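Local coordinates for protein 1,4-dihydroxy-2-naphthoyl-CoA hydrolase (Escherichia coli, PDB 1VH5) that hydrolyses 1,4-dihydroxy-2-naphthoyl-CoA to 1,4-dihydroxy-2-naphthoate and free CoA in menaquinone biosynthesis, and also accepts a wide range of other acyl-CoA thioesters, at residues F25-R29 with T41-R47; A71-T76 with H113-Q117. One frame throughout, in Å; residues are numbered along the deposited sequence.

Interaction 1 (F25-R29 with T41-R47)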
loop_
_atom_site.group_PDB
_atom_site.type_symbol
_atom_site.label_atom_id
_atom_site.label_comp_id
_atom_site.label_asym_id
_atom_site.label_seq_id
_atom_site.Cartn_x
_atom_site.Cartn_y
_atom_site.Cartn_z
ATOM N N PHE A 25 13.839 3.257 2.797
ATOM C CA PHE A 25 14.084 2.014 2.047
ATOM C C PHE A 25 13.636 2.123 0.597
ATOM O O PHE A 25 14.317 1.637 -0.295
ATOM C CB PHE A 25 13.388 0.839 2.745
ATOM C CG PHE A 25 13.702 -0.531 2.154
ATOM C CD1 PHE A 25 14.966 -1.099 2.303
ATOM C CD2 PHE A 25 12.714 -1.273 1.505
ATOM C CE1 PHE A 25 15.261 -2.357 1.795
ATOM C CE2 PHE A 25 13.006 -2.544 0.980
ATOM C CZ PHE A 25 14.289 -3.077 1.131
ATOM N N LEU A 26 12.476 2.745 0.366
ATOM C CA LEU A 26 11.955 2.856 -0.985
ATOM C C LEU A 26 12.407 4.111 -1.743
ATOM O O LEU A 26 11.972 4.337 -2.886
ATOM C CB LEU A 26 10.417 2.778 -0.986
ATOM C CG LEU A 26 9.794 1.509 -0.424
ATOM C CD1 LEU A 26 8.254 1.612 -0.581
ATOM C CD2 LEU A 26 10.286 0.264 -1.163
ATOM N N ASP A 27 13.226 4.947 -1.092
ATOM C CA ASP A 27 13.688 6.213 -1.694
ATOM C C ASP A 27 12.545 7.146 -2.040
ATOM O O ASP A 27 12.570 7.805 -3.067
ATOM C CB ASP A 27 14.551 5.941 -2.949
ATOM C CG ASP A 27 15.310 7.168 -3.447
ATOM O OD1 ASP A 27 15.430 7.300 -4.694
ATOM O OD2 ASP A 27 15.802 8.017 -2.668
ATOM N N ILE A 28 11.541 7.175 -1.174
ATOM C CA ILE A 28 10.537 8.218 -1.289
ATOM C C ILE A 28 11.177 9.552 -0.858
ATOM O O ILE A 28 11.792 9.619 0.225
ATOM C CB ILE A 28 9.303 7.824 -0.447
ATOM C CG1 ILE A 28 8.596 6.642 -1.131
ATOM C CG2 ILE A 28 8.327 8.991 -0.331
ATOM C CD1 ILE A 28 7.550 5.902 -0.232
ATOM N N ARG A 29 11.020 10.586 -1.692
ATOM C CA ARG A 29 11.660 11.877 -1.457
ATOM C C ARG A 29 10.580 12.952 -1.518
ATOM O O ARG A 29 9.937 13.143 -2.555
ATOM C CB ARG A 29 12.685 12.186 -2.565
ATOM C CG ARG A 29 13.696 11.117 -2.913
ATOM C CD ARG A 29 14.890 11.647 -3.703
ATOM N NE ARG A 29 15.757 10.578 -4.197
ATOM C CZ ARG A 29 16.239 10.479 -5.436
ATOM N NH1 ARG A 29 17.022 9.453 -5.758
ATOM N NH2 ARG A 29 15.931 11.386 -6.353
ATOM N N THR A 41 8.222 12.152 -4.514
ATOM C CA THR A 41 8.416 11.177 -5.589
ATOM C C THR A 41 8.961 9.848 -5.073
ATOM O O THR A 41 9.435 9.736 -3.975
ATOM C CB THR A 41 9.361 11.706 -6.679
ATOM O OG1 THR A 41 10.656 11.934 -6.095
ATOM C CG2 THR A 41 8.864 13.024 -7.263
ATOM N N MET A 42 8.869 8.832 -5.928
ATOM C CA MET A 42 9.293 7.464 -5.614
ATOM C C MET A 42 9.722 6.787 -6.897
ATOM O O MET A 42 9.063 6.929 -7.922
ATOM C CB MET A 42 8.136 6.681 -4.985
ATOM C CG MET A 42 8.409 5.211 -4.593
ATOM S SD MET A 42 6.970 4.395 -3.911
ATOM C CE MET A 42 6.015 4.321 -5.312
ATOM N N PRO A 43 10.840 6.045 -6.856
ATOM C CA PRO A 43 11.291 5.387 -8.083
ATOM C C PRO A 43 10.414 4.182 -8.391
ATOM O O PRO A 43 9.825 3.570 -7.474
ATOM C CB PRO A 43 12.707 4.903 -7.712
ATOM C CG PRO A 43 12.631 4.629 -6.243
ATOM C CD PRO A 43 11.716 5.731 -5.719
ATOM N N VAL A 44 10.321 3.877 -9.677
ATOM C CA VAL A 44 9.764 2.625 -10.176
ATOM C C VAL A 44 11.005 1.756 -10.396
ATOM O O VAL A 44 11.725 1.910 -11.375
ATOM C CB VAL A 44 8.932 2.802 -11.476
ATOM C CG1 VAL A 44 8.317 1.469 -11.896
ATOM C CG2 VAL A 44 7.849 3.882 -11.325
ATOM N N ASP A 45 11.312 0.930 -9.424
ATOM C CA ASP A 45 12.552 0.129 -9.454
ATOM C C ASP A 45 12.325 -1.242 -8.804
ATOM O O ASP A 45 11.198 -1.629 -8.449
ATOM C CB ASP A 45 13.728 0.901 -8.819
ATOM C CG ASP A 45 13.633 1.026 -7.318
ATOM O OD1 ASP A 45 14.555 1.649 -6.746
ATOM O OD2 ASP A 45 12.725 0.547 -6.628
ATOM N N SER A 46 13.385 -1.992 -8.598
ATOM C CA SER A 46 13.240 -3.341 -8.122
ATOM C C SER A 46 12.531 -3.425 -6.768
ATOM O O SER A 46 11.948 -4.476 -6.457
ATOM C CB SER A 46 14.597 -4.067 -8.117
ATOM O OG SER A 46 15.460 -3.503 -7.170
ATOM N N ARG A 47 12.577 -2.358 -5.963
ATOM C CA ARG A 47 11.970 -2.374 -4.632
ATOM C C ARG A 47 10.501 -2.012 -4.666
ATOM O O ARG A 47 9.806 -2.201 -3.679
ATOM C CB ARG A 47 12.705 -1.449 -3.655
ATOM C CG ARG A 47 14.105 -1.954 -3.327
ATOM C CD ARG A 47 14.885 -1.024 -2.403
ATOM N NE ARG A 47 16.225 -1.551 -2.110
ATOM C CZ ARG A 47 17.057 -1.043 -1.206
ATOM N NH1 ARG A 47 18.252 -1.614 -1.031
ATOM N NH2 ARG A 47 16.706 0.002 -0.461
#
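Arg-47 lays its guanidinium flat on one face of the Phe-25 ring, the two planes only 17° apart and their centres 4.3 Å from each other. The stack is off-centre: CZ and NH2 sit near the CD1-CE1 side of the ring, while the Arg-47 CD methylene rides over the ring face in a CH-pi contact, 4.2 Å from the ring centroid. Because Arg-47 is extended from CG to NE, its tip also reaches the carbonyl of the same phenylalanine. Arg-47 NH2 donates to Phe-25 O at 2.9 Å, meeting a lone pair of the oxygen in the carbonyl plane, and that oxygen lies in the guanidinium plane as well. One bond and one stack thus fix the rotation of the group. Phe-25 CG lies anti to the backbone N (chi1 -173°), which swings the ring over the arginine. At the base of Arg-47, Leu-26 CD2 packs on CB.

Asp-27, with positive phi, closes helix 22-25 in a Schellman motif. The Pro-43 ring packs against this turn, its CD 3.2 Å from Leu-26 O and its CD and CG also touching Asp-27 CB. Asp-27 forms a salt bridge to Arg-99; in one of its two conformers Arg-29 meets both carboxylate oxygens of Asp-27, a pairing that is therefore uncertain. Ile-28 and Met-42 run side by side, CG1 to CG 3.8 Å; Met-42, extended through chi1 (180°) and chi2, carries SD alongside Ile-28 CG1 and CD1. Val-62 and Leu-63 of helix 57-74 also touch the isoleucine.

Arg-29 and Thr-41 form an antiparallel hydrogen-bonded pair, Arg-29 N to Thr-41 O 2.9 Å and Thr-41 N to Arg-29 O 2.8 Å. Thr-41 OG1 turns to Glu-31 and Arg-99. Phe-25 and Arg-47 also pack on Arg-47 and Phe-25 of the second subunit. The whole is a helix-to-strand turn leading into the antiparallel edge pair 29-33/38-43 of a hot-dog fold.

Interaction 2 (A71-T76 with H113-Q117)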
loop_
_atom_site.group_PDB
_atom_site.type_symbol
_atom_site.label_atom_id
_atom_site.label_comp_id
_atom_site.label_asym_id
_atom_site.label_seq_id
_atom_site.Cartn_x
_atom_site.Cartn_y
_atom_site.Cartn_z
ATOM N N ALA A 71 1.359 15.070 5.889
ATOM C CA ALA A 71 0.531 16.274 5.673
ATOM C C ALA A 71 -0.448 16.437 6.823
ATOM O O ALA A 71 -0.642 17.552 7.362
ATOM C CB ALA A 71 -0.211 16.183 4.341
ATOM N N GLY A 72 -1.051 15.335 7.242
ATOM C CA GLY A 72 -2.000 15.356 8.360
ATOM C C GLY A 72 -1.334 15.876 9.627
ATOM O O GLY A 72 -1.888 16.742 10.348
ATOM N N TYR A 73 -0.145 15.331 9.961
ATOM C CA TYR A 73 0.621 15.771 11.136
ATOM C C TYR A 73 0.914 17.275 11.054
ATOM O O TYR A 73 0.762 18.001 12.052
ATOM C CB TYR A 73 1.941 14.964 11.197
ATOM C CG TYR A 73 2.968 15.571 12.166
ATOM C CD1 TYR A 73 2.808 15.458 13.549
ATOM C CD2 TYR A 73 4.088 16.246 11.676
ATOM C CE1 TYR A 73 3.750 16.027 14.443
ATOM C CE2 TYR A 73 5.042 16.793 12.559
ATOM C CZ TYR A 73 4.852 16.667 13.929
ATOM O OH TYR A 73 5.775 17.224 14.803
ATOM N N LEU A 74 1.294 17.745 9.869
ATOM C CA LEU A 74 1.631 19.162 9.698
ATOM C C LEU A 74 0.435 20.083 9.875
ATOM O O LEU A 74 0.639 21.306 10.052
ATOM C CB LEU A 74 2.308 19.440 8.352
ATOM C CG LEU A 74 3.666 18.742 8.130
ATOM C CD1 LEU A 74 4.107 18.898 6.683
ATOM C CD2 LEU A 74 4.767 19.291 9.061
ATOM N N CYS A 75 -0.787 19.523 9.892
ATOM C CA CYS A 75 -2.021 20.290 10.094
ATOM C C CYS A 75 -2.541 20.138 11.526
ATOM O O CYS A 75 -3.687 20.509 11.814
ATOM C CB CYS A 75 -3.100 19.927 9.071
ATOM S SG CYS A 75 -2.646 20.430 7.389
ATOM N N THR A 76 -1.713 19.580 12.406
ATOM C CA THR A 76 -2.029 19.543 13.850
ATOM C C THR A 76 -1.018 20.402 14.591
ATOM O O THR A 76 -0.064 20.919 13.985
ATOM C CB THR A 76 -2.021 18.100 14.435
ATOM O OG1 THR A 76 -0.684 17.561 14.375
ATOM C CG2 THR A 76 -2.955 17.162 13.675
ATOM N N HIS A 113 -11.068 14.710 12.513
ATOM C CA HIS A 113 -10.682 13.848 11.389
ATOM C C HIS A 113 -10.161 14.700 10.260
ATOM O O HIS A 113 -10.472 15.898 10.165
ATOM C CB HIS A 113 -11.891 13.005 10.905
ATOM C CG HIS A 113 -12.359 12.059 11.939
ATOM N ND1 HIS A 113 -13.302 12.396 12.881
ATOM C CD2 HIS A 113 -11.925 10.824 12.257
ATOM C CE1 HIS A 113 -13.468 11.382 13.711
ATOM N NE2 HIS A 113 -12.636 10.421 13.356
ATOM N N GLN A 114 -9.428 14.062 9.342
ATOM C CA GLN A 114 -8.992 14.711 8.111
ATOM C C GLN A 114 -9.225 13.741 6.963
ATOM O O GLN A 114 -9.219 12.513 7.148
ATOM C CB GLN A 114 -7.492 15.069 8.144
ATOM C CG GLN A 114 -7.049 15.774 9.401
ATOM C CD GLN A 114 -5.547 15.768 9.534
ATOM O OE1 GLN A 114 -4.868 14.822 9.100
ATOM N NE2 GLN A 114 -5.002 16.822 10.168
ATOM N N VAL A 115 -9.388 14.296 5.779
ATOM C CA VAL A 115 -9.390 13.496 4.566
ATOM C C VAL A 115 -8.454 14.145 3.567
ATOM O O VAL A 115 -8.537 15.354 3.320
ATOM C CB VAL A 115 -10.805 13.382 3.965
ATOM C CG1 VAL A 115 -10.816 12.524 2.647
ATOM C CG2 VAL A 115 -11.791 12.830 5.021
ATOM N N TRP A 116 -7.547 13.329 3.021
ATOM C CA TRP A 116 -6.521 13.777 2.091
ATOM C C TRP A 116 -6.746 13.074 0.757
ATOM O O TRP A 116 -7.064 11.868 0.743
ATOM C CB TRP A 116 -5.147 13.391 2.661
ATOM C CG TRP A 116 -4.789 14.168 3.884
ATOM C CD1 TRP A 116 -4.969 13.819 5.177
ATOM C CD2 TRP A 116 -4.303 15.506 3.896
ATOM N NE1 TRP A 116 -4.551 14.833 6.021
ATOM C CE2 TRP A 116 -4.169 15.894 5.247
ATOM C CE3 TRP A 116 -3.961 16.424 2.887
ATOM C CZ2 TRP A 116 -3.679 17.149 5.627
ATOM C CZ3 TRP A 116 -3.456 17.682 3.265
ATOM C CH2 TRP A 116 -3.326 18.021 4.630
ATOM N N GLN A 117 -6.560 13.794 -0.349
ATOM C CA GLN A 117 -6.575 13.182 -1.677
ATOM C C GLN A 117 -5.134 13.173 -2.185
ATOM O O GLN A 117 -4.441 14.219 -2.202
ATOM C CB GLN A 117 -7.469 13.971 -2.601
ATOM C CG GLN A 117 -7.660 13.361 -4.022
ATOM C CD GLN A 117 -8.850 14.022 -4.712
ATOM O OE1 GLN A 117 -10.003 13.695 -4.442
ATOM N NE2 GLN A 117 -8.574 14.983 -5.534
#
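Gln-114 and Trp-116, neighbours on one face of strand 113-121, meet Ala-71, Gly-72 and Cys-75 at the C-terminal end of helix 57-74. This is the hot-dog arrangement, in which a curved antiparallel sheet wraps a long central helix.

The aromatic contacts centre on the Trp-116 indole. Ala-71 CB sits over one face of the six-membered ring of Trp-116, 3.6 Å from its centroid and 12° off the normal, a close CH-pi contact. Cys-75 SG comes instead to the ring edge, in plane, 3.7 Å from Trp-116 CH2. With CG anti to the carbonyl carbon (chi1 -69°), Trp-116 directs its ring at the helix, where the six-membered part meets Ala-71 and Cys-75. Cys-104 and Pro-106 of strand 99-106 and Leu-109 pack on the same side chain.

Close packing is made possible by Gly-72. Its CA lies 3.0 Å from Gln-114 OE1 and 3.5 Å from Trp-116 NE1, leaving little room there for a side chain.

The polar contacts run through the Gln-114 amide, carried to the helix on a chain extended beyond CG. Gln-114 NE2 donates to Gly-72 O at 3.1 Å, nearly straight at 171° and with the acceptor in the amide plane. Cys-75 N reaches the same carbonyl from the opposite face of its plane, so two bonds grip the oxygen at the helix end. OE1 is fixed by Thr-135 and by the indole: Trp-116 NE1 donates a hydrogen bond to Gln-114 OE1 at 3.1 Å, the oxygen lying in the ring plane while the N-H meets it from above the amide plane.

Interaction 1 closes before interaction 2 opens along the chain, and their centres stand 23 Å apart on opposite sides of the chain's centre; the nearest atoms remain about 11 Å from each other. Both reach the same antiparallel sheet, through strand 38-43 in one and strand 113-121 in the other, with strand 99-106 pairing to both. Helix 57-74 also joins them: Val-62 and Leu-63 touch interaction 1, and its C-terminal turn forms interaction 2. The probable catalytic residue Glu-65 lies on the helix between these regions. Interaction 1 reaches the second subunit, whereas interaction 2 is buried within one chain, on a strand segment that also holds His-113 of the substrate-binding site, whose side chain takes no part in the contact.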